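Local structure of CRISPR-associated protein, Cse1 family (Acidimicrobium ferrooxidans, 4H3T) at residues 182-187 with 244-249; 188-193 with 283-288; 110-115 with 259-264. The protein probably serves as the large Cse1 subunit of a type I-E Cascade complex, the CRISPR surveillance assembly that recognises invading DNA. The protein carries 1 engineered substitution. One frame throughout, in Å; residues are numbered along the deposited sequence.

Contact 1. Residues 182-187 with 244-249; sequences NPKVKG and PTRVMR
Asn182 OD1 is gripped twice: water 1 donates to it at 2.7 Å and in turn accepts from Arg246 N at 3.0 Å, while Lys184 N reaches the same oxygen at 3.0 Å from above its carbonyl plane. That second bond closes an Asx turn, set within the type I beta turn running from Asn182 to Val185. In Asn182, CG anti to the backbone N (chi1 173°) carries the amide toward the water and Asp190, and CB rests 3.5 Å from Pro244 O. ND2, at the other end of the amide, bonds to Asp190. Lys184, stretched out beyond CG, reaches across to the other segment and places NZ 2.9 Å from Arg246 O; the ammonium comes from above the carbonyl plane, 49° out of it. Its aliphatic part passes near the Arg246 guanidinium, and NZ stays 4.9 Å from Arg246 NE. The salt bridges of this arginine to Asp190 and Glu288 would probably ease the proximity of like charges. At the outer margin Pro183 CD touches Thr245 CG2 at 4.0 Å. The contact lies at the surface, joining the loop between helices 157-170 and 196-199 to the segment that leads into strand 248-249, which runs parallel to strand 275-289 in the mixed sheet.

Contact 2. Residues 188-193 with 283-288; sequences GKDTPA and ICAGDE
The carboxylate of Glu288 presents both oxygens to Ala193. Ala193 N meets OE2 at 3.1 Å on the syn side, 22° out of the carboxylate plane, in an almost straight bond (N-H...O 176°), while Ala193 CB packs 3.5 Å from OE1. The methyl of Ala285 sits against one face of the puckered Pro192 ring, with Ala285 CB 3.7 Å from Pro192 CB and only slightly farther from the ring's CG and CD. The same methyl also abuts Asp190 O at 3.4 Å. Beside this apolar pair, water 2 joins the two backbones, 2.8 Å from Asp190 O and 3.0 Å from Ala285 N, and so ties the last residue of the strand part 283-285 to the loop. Glu288 reaches Ala193 through a bend at chi2 (-67°), which curls the carboxylate back instead of letting it run straight out. OE2 takes a second grip from Arg246, whose salt bridge is the stronger partner; OE1 makes a weak hydrogen bond to a bound glycerol, probably from the crystallisation liquor. The Asp190 carboxylate is held by Asn182 and by the same arginine. With an alanine instead of Glu288, Ala193 N would probably lose its acceptor and Arg246 one of its two carboxylate partners, and a gap would open beside the Ala193 methyl. Asp190 OD1 and Glu288 OE2 lie 6.9 Å apart, and the guanidinium shared by the two acids would probably offset their like charge. The loop is thus held to the sheet by a neutral, apolar proline-alanine centre with polar fastenings at both ends: the water at one, the carboxylate at the other.

Contact 3. Residues 110-115 with 259-264; sequences PFFQVA and TWQGRR
Gln261 sets its amide nitrogen over the centre of the Phe112 ring, NE2 standing 3.4 Å above the ring plane. The amide is tilted 66° to the ring, so its nitrogen end, not its flat side, meets the aromatic face. Gln261 OE1 lies 3.4 Å from Phe112 CA, and Phe112 CZ comes within 4.0 Å of Thr259 CB. On the opposite face of the ring lies Phe111, its CZ offset toward the rim. A separate apolar touch joins Val114 CG2 to Arg264 CD at 3.6 Å. What holds the amide in place is Gln261 NE2 bonding to Thr259 O at 3.0 Å, with Thr259 O lying close to the amide plane of Gln261; a bend at chi2 (-66°) folds the chain back to reach it. Phe112 is the third residue of the type II turn from Pro110 to Gln113, which brings its ring to Gln261. Arg264 NH1 spans Gln261 O at 2.9 Å and Arg263 O at 3.1 Å, while its other nitrogens serve Asp287 and Gly243 O. Farther out, His168 of helix 157-170 bonds to both Phe112 O and Arg263 N, and a glycerol, probably from the crystallisation liquor, bonds to Phe112 N and Gln113 O. No hydrogen bond crosses directly between the segments; their cohesion rests on packing and on an amide-over-ring approach consistent with an attractive amino-aromatic interaction in a buried place.

Overall arrangement
The three contacts gather around one mixed sheet containing strands 248-249, 263-272 and 275-289. Contacts 1 and 2 are nearly one site, their centres about 7 Å apart: Asp190 OD2 of contact 2 takes Arg246 NE and Asn182 ND2 of contact 1, each at 2.7 Å. Contact 3 lies about 13 Å from contact 2 and 15 Å from contact 1, centre to centre. Arg264 links it to both, NH2 making a salt bridge to Asp287 OD1 at 2.9 Å and a weak hydrogen bond to Thr245 O at 3.0 Å. Arg246 and Arg264 thus stitch the group together. Glycerol, probably from the crystallisation liquor, bonds weakly to Glu288 of contact 2 and also bonds to backbone atoms of contact 3.

Contact 1. Residues 182-187 with 244-249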
# COMPACT_ATOMS: atom_id res chain seq x y z
N ASN A 182 -5.69 -22.97 23.35
CA ASN A 182 -4.54 -22.10 23.26
C ASN A 182 -4.08 -21.86 24.71
O ASN A 182 -4.76 -21.11 25.43
CB ASN A 182 -4.86 -20.84 22.55
CG ASN A 182 -3.74 -19.83 22.56
OD1 ASN A 182 -2.61 -20.11 22.97
ND2 ASN A 182 -4.03 -18.61 22.19
N PRO A 183 -2.95 -22.42 25.14
CA PRO A 183 -2.54 -22.25 26.55
C PRO A 183 -1.98 -20.86 26.87
O PRO A 183 -1.75 -20.59 28.02
CB PRO A 183 -1.50 -23.35 26.73
CG PRO A 183 -0.86 -23.46 25.42
CD PRO A 183 -2.02 -23.34 24.44
N LYS A 184 -1.88 -19.95 25.90
CA LYS A 184 -1.48 -18.56 26.16
C LYS A 184 -2.65 -17.70 26.63
O LYS A 184 -2.44 -16.54 27.03
CB LYS A 184 -0.93 -17.92 24.89
CG LYS A 184 0.41 -18.50 24.51
CD LYS A 184 0.84 -18.02 23.14
CE LYS A 184 2.16 -18.66 22.75
NZ LYS A 184 2.63 -18.21 21.44
N VAL A 185 -3.89 -18.22 26.54
CA VAL A 185 -5.08 -17.48 26.95
C VAL A 185 -5.00 -17.19 28.46
O VAL A 185 -4.72 -18.09 29.23
CB VAL A 185 -6.36 -18.23 26.52
CG1 VAL A 185 -7.62 -17.67 27.24
CG2 VAL A 185 -6.52 -18.20 25.00
N LYS A 186 -5.17 -15.90 28.85
CA LYS A 186 -5.18 -15.37 30.24
C LYS A 186 -6.27 -14.32 30.32
O LYS A 186 -6.40 -13.54 29.40
CB LYS A 186 -3.80 -14.75 30.63
CG LYS A 186 -2.67 -15.76 30.72
CD LYS A 186 -1.30 -15.09 30.95
CE LYS A 186 -0.14 -16.06 30.76
NZ LYS A 186 0.15 -16.36 29.32
N GLY A 187 -7.06 -14.31 31.39
CA GLY A 187 -8.19 -13.39 31.48
C GLY A 187 -9.13 -13.52 30.28
O GLY A 187 -9.70 -12.52 29.82
N PRO A 244 -5.61 -24.14 17.41
CA PRO A 244 -5.71 -22.91 18.21
C PRO A 244 -4.39 -22.33 18.74
O PRO A 244 -4.37 -21.17 19.12
CB PRO A 244 -6.60 -23.33 19.38
CG PRO A 244 -6.44 -24.80 19.49
CD PRO A 244 -6.16 -25.32 18.11
N THR A 245 -3.29 -23.09 18.71
CA THR A 245 -1.99 -22.64 19.20
C THR A 245 -1.35 -21.77 18.12
O THR A 245 -1.67 -21.91 16.93
CB THR A 245 -1.14 -23.83 19.58
OG1 THR A 245 -0.94 -24.59 18.41
CG2 THR A 245 -1.79 -24.68 20.66
N ARG A 246 -0.45 -20.88 18.54
CA ARG A 246 0.24 -19.96 17.62
C ARG A 246 1.67 -19.74 18.07
O ARG A 246 2.04 -20.02 19.21
CB ARG A 246 -0.52 -18.63 17.55
CG ARG A 246 -0.38 -17.75 18.80
CD ARG A 246 -1.53 -16.79 18.96
NE ARG A 246 -1.27 -15.74 19.94
CZ ARG A 246 -0.64 -14.59 19.74
NH1 ARG A 246 -0.50 -13.73 20.74
NH2 ARG A 246 -0.17 -14.27 18.53
N VAL A 247 2.47 -19.24 17.17
CA VAL A 247 3.91 -19.04 17.39
C VAL A 247 4.36 -17.76 16.75
O VAL A 247 3.66 -17.23 15.87
CB VAL A 247 4.80 -20.24 16.82
CG1 VAL A 247 4.49 -21.58 17.47
CG2 VAL A 247 4.69 -20.35 15.32
N MSE A 248 5.57 -17.34 17.10
CA MSE A 248 6.34 -16.36 16.34
C MSE A 248 7.32 -17.22 15.52
O MSE A 248 7.98 -18.06 16.12
CB MSE A 248 7.09 -15.32 17.16
CG MSE A 248 7.97 -14.45 16.21
SE MSE A 248 8.94 -13.07 17.04
CE MSE A 248 7.45 -11.84 17.27
N ARG A 249 7.39 -17.02 14.21
CA ARG A 249 8.17 -17.85 13.29
C ARG A 249 8.70 -17.00 12.15
O ARG A 249 7.99 -16.12 11.65
CB ARG A 249 7.21 -18.94 12.71
CG ARG A 249 7.76 -19.88 11.71
CD ARG A 249 6.85 -21.09 11.52
NE ARG A 249 5.66 -20.86 10.71
CZ ARG A 249 5.67 -20.72 9.38
NH1 ARG A 249 6.82 -20.72 8.72
NH2 ARG A 249 4.54 -20.53 8.71
O HOH W 1 -0.43 -20.80 21.55

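Contact 2. Residues 188-193 with 283-288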
# COMPACT_ATOMS: atom_id res chain seq x y z
N GLY A 188 -9.28 -14.76 29.79
CA GLY A 188 -10.14 -15.14 28.67
C GLY A 188 -9.70 -14.69 27.28
O GLY A 188 -10.40 -14.94 26.30
N LYS A 189 -8.54 -14.05 27.16
CA LYS A 189 -8.09 -13.51 25.87
C LYS A 189 -6.62 -13.85 25.57
O LYS A 189 -5.87 -14.29 26.44
CB LYS A 189 -8.28 -11.97 25.91
CG LYS A 189 -7.41 -11.23 26.88
CD LYS A 189 -7.73 -9.74 26.79
CE LYS A 189 -7.01 -8.81 27.75
NZ LYS A 189 -7.24 -7.37 27.39
N ASP A 190 -6.24 -13.72 24.29
CA ASP A 190 -4.83 -13.78 23.87
C ASP A 190 -4.68 -12.69 22.78
O ASP A 190 -5.18 -12.87 21.67
CB ASP A 190 -4.42 -15.16 23.40
CG ASP A 190 -2.98 -15.25 22.88
OD1 ASP A 190 -2.20 -14.29 23.11
OD2 ASP A 190 -2.65 -16.24 22.20
N THR A 191 -4.07 -11.56 23.14
CA THR A 191 -3.98 -10.36 22.31
C THR A 191 -2.90 -10.42 21.25
O THR A 191 -1.72 -10.46 21.55
CB THR A 191 -3.79 -9.11 23.21
OG1 THR A 191 -4.88 -9.09 24.13
CG2 THR A 191 -3.85 -7.79 22.41
N PRO A 192 -3.27 -10.36 19.96
CA PRO A 192 -2.23 -10.37 18.91
C PRO A 192 -1.66 -8.99 18.62
O PRO A 192 -2.24 -7.96 18.97
CB PRO A 192 -3.00 -10.87 17.68
CG PRO A 192 -4.39 -10.31 17.87
CD PRO A 192 -4.63 -10.30 19.37
N ALA A 193 -0.58 -8.97 17.86
CA ALA A 193 -0.06 -7.75 17.25
C ALA A 193 -0.97 -7.43 16.04
O ALA A 193 -1.76 -8.29 15.59
CB ALA A 193 1.41 -7.96 16.78
N ILE A 283 -12.88 -15.19 15.50
CA ILE A 283 -11.59 -14.59 15.07
C ILE A 283 -10.70 -14.46 16.27
O ILE A 283 -11.04 -13.71 17.18
CB ILE A 283 -11.78 -13.21 14.41
CG1 ILE A 283 -12.79 -13.26 13.27
CG2 ILE A 283 -10.48 -12.64 13.91
CD1 ILE A 283 -13.14 -11.86 12.74
N CYS A 284 -9.56 -15.14 16.23
CA CYS A 284 -8.59 -15.28 17.31
C CYS A 284 -7.22 -14.97 16.82
O CYS A 284 -6.95 -14.93 15.61
CB CYS A 284 -8.65 -16.68 17.90
SG CYS A 284 -10.29 -17.18 18.46
N ALA A 285 -6.29 -14.83 17.77
CA ALA A 285 -4.90 -14.55 17.44
C ALA A 285 -4.22 -15.67 16.71
O ALA A 285 -4.45 -16.83 17.01
CB ALA A 285 -4.14 -14.26 18.72
N GLY A 286 -3.36 -15.34 15.77
CA GLY A 286 -2.57 -16.37 15.06
C GLY A 286 -1.08 -16.09 15.13
O GLY A 286 -0.56 -15.53 16.11
N ASP A 287 -0.37 -16.57 14.13
CA ASP A 287 1.06 -16.52 14.15
C ASP A 287 1.63 -15.15 13.88
O ASP A 287 1.13 -14.39 13.07
CB ASP A 287 1.66 -17.49 13.11
CG ASP A 287 1.37 -18.95 13.34
OD1 ASP A 287 1.33 -19.38 14.52
OD2 ASP A 287 1.14 -19.68 12.32
N GLU A 288 2.75 -14.85 14.52
CA GLU A 288 3.41 -13.56 14.35
C GLU A 288 4.63 -13.74 13.45
O GLU A 288 5.34 -14.73 13.59
CB GLU A 288 3.88 -13.02 15.71
CG GLU A 288 2.78 -12.90 16.78
CD GLU A 288 1.69 -11.88 16.56
OE1 GLU A 288 1.72 -11.22 15.50
OE2 GLU A 288 0.83 -11.70 17.46
O HOH W 2 -6.82 -14.91 20.70

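Contact 3. Residues 110-115 with 259-264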
# COMPACT_ATOMS: atom_id res chain seq x y z
N PRO A 110 -11.01 -26.50 6.05
CA PRO A 110 -11.58 -25.22 5.58
C PRO A 110 -10.46 -24.24 5.26
O PRO A 110 -9.53 -24.01 6.05
CB PRO A 110 -12.48 -24.79 6.70
CG PRO A 110 -11.98 -25.49 7.91
CD PRO A 110 -11.41 -26.79 7.43
N PHE A 111 -10.56 -23.63 4.06
CA PHE A 111 -9.54 -22.72 3.55
C PHE A 111 -9.30 -21.54 4.51
O PHE A 111 -10.24 -20.85 4.87
CB PHE A 111 -9.96 -22.18 2.18
CG PHE A 111 -8.95 -21.22 1.58
CD1 PHE A 111 -7.85 -21.69 0.90
CD2 PHE A 111 -9.13 -19.84 1.68
CE1 PHE A 111 -6.92 -20.81 0.36
CE2 PHE A 111 -8.22 -18.96 1.08
CZ PHE A 111 -7.13 -19.46 0.42
N PHE A 112 -8.03 -21.33 4.91
CA PHE A 112 -7.58 -20.26 5.79
C PHE A 112 -8.30 -20.27 7.14
O PHE A 112 -8.38 -19.23 7.86
CB PHE A 112 -7.70 -18.90 5.06
CG PHE A 112 -6.52 -18.48 4.22
CD1 PHE A 112 -5.69 -19.42 3.62
CD2 PHE A 112 -6.18 -17.13 4.10
CE1 PHE A 112 -4.55 -19.01 2.91
CE2 PHE A 112 -5.08 -16.74 3.35
CZ PHE A 112 -4.32 -17.67 2.69
N GLN A 113 -8.80 -21.49 7.54
CA GLN A 113 -9.56 -21.64 8.77
C GLN A 113 -9.06 -22.79 9.59
O GLN A 113 -8.28 -23.63 9.10
CB GLN A 113 -11.05 -21.81 8.45
CG GLN A 113 -11.70 -20.57 7.85
CD GLN A 113 -12.97 -20.97 7.19
OE1 GLN A 113 -13.97 -21.26 7.86
NE2 GLN A 113 -12.90 -21.26 5.91
N VAL A 114 -9.58 -22.87 10.82
CA VAL A 114 -9.36 -23.98 11.78
C VAL A 114 -10.70 -24.66 11.94
O VAL A 114 -11.64 -24.06 12.49
CB VAL A 114 -8.81 -23.47 13.12
CG1 VAL A 114 -8.65 -24.65 14.09
CG2 VAL A 114 -7.50 -22.71 12.91
N ALA A 115 -10.81 -25.90 11.49
CA ALA A 115 -12.08 -26.61 11.45
C ALA A 115 -12.80 -26.76 12.80
O ALA A 115 -14.04 -26.77 12.86
CB ALA A 115 -11.86 -28.01 10.90
N THR A 259 0.84 -16.01 2.38
CA THR A 259 -0.36 -16.70 2.80
C THR A 259 -0.37 -16.88 4.31
O THR A 259 -1.02 -17.79 4.82
CB THR A 259 -0.40 -18.04 2.08
OG1 THR A 259 0.74 -18.86 2.45
CG2 THR A 259 -0.45 -17.88 0.58
N TRP A 260 0.32 -16.00 5.03
CA TRP A 260 0.54 -16.16 6.46
C TRP A 260 -0.74 -16.24 7.25
O TRP A 260 -1.60 -15.37 7.12
CB TRP A 260 1.38 -14.95 6.98
CG TRP A 260 2.01 -15.18 8.31
CD1 TRP A 260 1.63 -14.64 9.50
CD2 TRP A 260 3.18 -15.95 8.56
NE1 TRP A 260 2.52 -15.00 10.48
CE2 TRP A 260 3.48 -15.81 9.93
CE3 TRP A 260 4.07 -16.66 7.75
CZ2 TRP A 260 4.65 -16.33 10.49
CZ3 TRP A 260 5.22 -17.16 8.31
CH2 TRP A 260 5.49 -17.03 9.67
N GLN A 261 -0.86 -17.27 8.06
CA GLN A 261 -1.98 -17.42 8.98
C GLN A 261 -1.69 -16.60 10.21
O GLN A 261 -1.42 -17.12 11.31
CB GLN A 261 -2.22 -18.91 9.28
CG GLN A 261 -2.43 -19.74 8.02
CD GLN A 261 -3.68 -19.37 7.29
OE1 GLN A 261 -4.78 -19.76 7.67
NE2 GLN A 261 -3.56 -18.57 6.28
N GLY A 262 -1.94 -15.29 10.07
CA GLY A 262 -1.77 -14.33 11.15
C GLY A 262 -2.88 -14.35 12.18
O GLY A 262 -2.74 -13.77 13.26
N ARG A 263 -3.99 -15.00 11.84
CA ARG A 263 -5.13 -15.19 12.73
C ARG A 263 -5.53 -16.68 12.74
O ARG A 263 -4.90 -17.51 12.08
CB ARG A 263 -6.32 -14.27 12.28
CG ARG A 263 -6.00 -12.74 12.36
CD ARG A 263 -5.97 -12.32 13.77
NE ARG A 263 -5.69 -10.89 13.97
CZ ARG A 263 -4.48 -10.34 14.14
NH1 ARG A 263 -3.38 -11.07 14.02
NH2 ARG A 263 -4.37 -9.05 14.40
N ARG A 264 -6.44 -17.01 13.63
CA ARG A 264 -7.13 -18.27 13.74
C ARG A 264 -8.62 -17.94 13.60
O ARG A 264 -9.21 -17.25 14.46
CB ARG A 264 -6.81 -19.02 15.03
CG ARG A 264 -5.36 -19.46 15.13
CD ARG A 264 -4.91 -20.42 14.02
NE ARG A 264 -3.54 -20.84 14.26
CZ ARG A 264 -2.45 -20.27 13.80
NH1 ARG A 264 -2.53 -19.30 12.91
NH2 ARG A 264 -1.25 -20.74 14.15